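Local atomic coordinates of lipoprotein (Actinomyces odontolyticus, PDB entry 3UP9), a protein that probably binds L-methionine as the membrane-anchored, periplasmic-binding-protein-like lipoprotein of the NlpA family, presumably for uptake into the cell. Residues G106-I111 / D167-V172. Residues are numbered along the deposited sequence; the frame is centred on the assembly and turned at random.
Sequences GGTIGI and DFDYAV
Two neighbouring parallel strands in the mixed five-stranded sheet of one lobe of this periplasmic-binding-protein-type fold meet here, strand 107-112 lying between 151-156 and 170-173. Ile109 pairs with Tyr170 and Gly110 with Ala171. Gly110 N donates to Tyr170 O at 2.9 Å, and Gly110 O accepts a hydrogen bond from Val172 N; Tyr170 N makes a weak bond to Thr108 O. Glycine suits position 110 because a side chain would press on both the Phe168 ring and the Ala171 methyl; without one, Gly110 CA lies 3.8 Å from Phe168 CD2. That ring also touches Thr108, CD1 standing 3.8 Å from Thr108 CB, and reaches Arg154 and Val156 on the next strand. Cutting Phe168 back to an alanine would probably leave Thr108 CB and Gly110 CA without their ring contact and open a gap against strand 151-156. On the other face, Ile109 and Tyr170 set CG1 obliquely against CB, and the CG2 methyl on the beta-branch of Ile109 meets Val172 CG2 at 4.1 Å, while helix 115-127 packs on Val172 through Ala121 and Leu125. The tyrosine ring runs on to His97, and its hydroxyl is hydrogen-bonded to Ser99 O.

Where the pairing begins, side chains take over from the backbone. Thr108 holds OG1 between its own N and carbonyl carbon (chi1 54°), which turns the hydroxyl to the facing chain, where it accepts Asp169 N at 3.3 Å. A carboxylate suits position 169 because its two oxygens can serve different partners: OD1 is bound by His97 NE2, whereas OD2 uses its anti lone pair to take Thr108 N at 3.0 Å. Gly107, lacking a side chain that would collide with this oxygen, lets its CA come within 3.2 Å of Asp169 OD2.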
loop_
_atom_site.group_PDB
_atom_site.type_symbol
_atom_site.label_atom_id
_atom_site.label_comp_id
_atom_site.label_asym_id
_atom_site.label_seq_id
_atom_site.Cartn_x
_atom_site.Cartn_y
_atom_site.Cartn_z
ATOM N N GLY A 106 -10.591 27.063 5.387
ATOM C CA GLY A 106 -9.192 27.254 4.946
ATOM C C GLY A 106 -8.183 26.296 5.577
ATOM O O GLY A 106 -6.983 26.545 5.574
ATOM N N GLY A 107 -8.678 25.184 6.095
ATOM C CA GLY A 107 -7.843 24.145 6.706
ATOM C C GLY A 107 -7.103 23.359 5.638
ATOM O O GLY A 107 -7.308 23.600 4.452
ATOM N N THR A 108 -6.259 22.422 6.050
ATOM C CA THR A 108 -5.369 21.729 5.119
ATOM C C THR A 108 -5.448 20.200 5.250
ATOM O O THR A 108 -5.628 19.699 6.326
ATOM C CB THR A 108 -3.924 22.153 5.367
ATOM O OG1 THR A 108 -3.631 21.952 6.743
ATOM C CG2 THR A 108 -3.681 23.640 4.927
ATOM N N ILE A 109 -5.343 19.475 4.131
ATOM C CA ILE A 109 -5.349 18.014 4.122
ATOM C C ILE A 109 -4.149 17.604 3.299
ATOM O O ILE A 109 -4.060 17.940 2.139
ATOM C CB ILE A 109 -6.633 17.385 3.533
ATOM C CG1 ILE A 109 -7.878 17.815 4.346
ATOM C CG2 ILE A 109 -6.516 15.850 3.485
ATOM C CD1 ILE A 109 -9.188 17.174 3.923
ATOM N N GLY A 110 -3.206 16.934 3.955
ATOM C CA GLY A 110 -2.105 16.263 3.281
ATOM C C GLY A 110 -2.568 15.093 2.440
ATOM O O GLY A 110 -3.388 14.281 2.880
ATOM N N ILE A 111 -2.033 14.992 1.237
ATOM C CA ILE A 111 -2.437 13.970 0.273
ATOM C C ILE A 111 -1.178 13.525 -0.486
ATOM O O ILE A 111 -0.339 14.333 -0.844
ATOM C CB ILE A 111 -3.537 14.530 -0.679
ATOM C CG1 ILE A 111 -4.220 13.423 -1.503
ATOM C CG2 ILE A 111 -2.984 15.668 -1.569
ATOM C CD1 ILE A 111 -5.615 13.819 -2.002
ATOM N N ASP A 167 1.804 19.493 10.699
ATOM C CA ASP A 167 1.567 20.749 9.984
ATOM C C ASP A 167 0.141 20.990 9.555
ATOM O O ASP A 167 -0.322 22.116 9.538
ATOM C CB ASP A 167 2.442 20.733 8.733
ATOM C CG ASP A 167 3.887 20.460 9.066
ATOM O OD1 ASP A 167 4.408 21.185 9.947
ATOM O OD2 ASP A 167 4.459 19.520 8.475
ATOM N N PHE A 168 -0.536 19.920 9.161
ATOM C CA PHE A 168 -1.840 19.999 8.537
ATOM C C PHE A 168 -2.962 19.450 9.488
ATOM O O PHE A 168 -2.743 18.638 10.389
ATOM C CB PHE A 168 -1.824 19.205 7.198
ATOM C CG PHE A 168 -0.720 19.603 6.221
ATOM C CD1 PHE A 168 -0.370 20.939 6.025
ATOM C CD2 PHE A 168 -0.082 18.643 5.452
ATOM C CE1 PHE A 168 0.636 21.298 5.114
ATOM C CE2 PHE A 168 0.915 18.982 4.539
ATOM C CZ PHE A 168 1.284 20.310 4.362
ATOM N N ASP A 169 -4.189 19.865 9.226
ATOM C CA ASP A 169 -5.355 19.427 10.001
ATOM C C ASP A 169 -5.607 17.898 9.893
ATOM O O ASP A 169 -5.972 17.254 10.871
ATOM C CB ASP A 169 -6.579 20.252 9.550
ATOM C CG ASP A 169 -6.487 21.747 9.955
ATOM O OD1 ASP A 169 -6.621 22.033 11.170
ATOM O OD2 ASP A 169 -6.333 22.616 9.064
ATOM N N TYR A 170 -5.377 17.344 8.705
ATOM C CA TYR A 170 -5.591 15.926 8.423
ATOM C C TYR A 170 -4.577 15.501 7.414
ATOM O O TYR A 170 -4.022 16.343 6.724
ATOM C CB TYR A 170 -6.995 15.639 7.807
ATOM C CG TYR A 170 -8.130 16.182 8.627
ATOM C CD1 TYR A 170 -8.504 17.507 8.513
ATOM C CD2 TYR A 170 -8.760 15.418 9.545
ATOM C CE1 TYR A 170 -9.488 18.043 9.309
ATOM C CE2 TYR A 170 -9.760 15.938 10.329
ATOM C CZ TYR A 170 -10.132 17.257 10.226
ATOM O OH TYR A 170 -11.171 17.796 10.999
ATOM N N ALA A 171 -4.366 14.195 7.284
ATOM C CA ALA A 171 -3.627 13.668 6.107
ATOM C C ALA A 171 -4.220 12.325 5.722
ATOM O O ALA A 171 -4.650 11.599 6.616
ATOM C CB ALA A 171 -2.137 13.543 6.415
ATOM N N VAL A 172 -4.291 12.007 4.428
ATOM C CA VAL A 172 -4.730 10.658 3.986
ATOM C C VAL A 172 -3.498 9.768 3.836
ATOM O O VAL A 172 -2.566 10.135 3.149
ATOM C CB VAL A 172 -5.581 10.692 2.679
ATOM C CG1 VAL A 172 -6.203 9.319 2.416
ATOM C CG2 VAL A 172 -6.679 11.796 2.793
#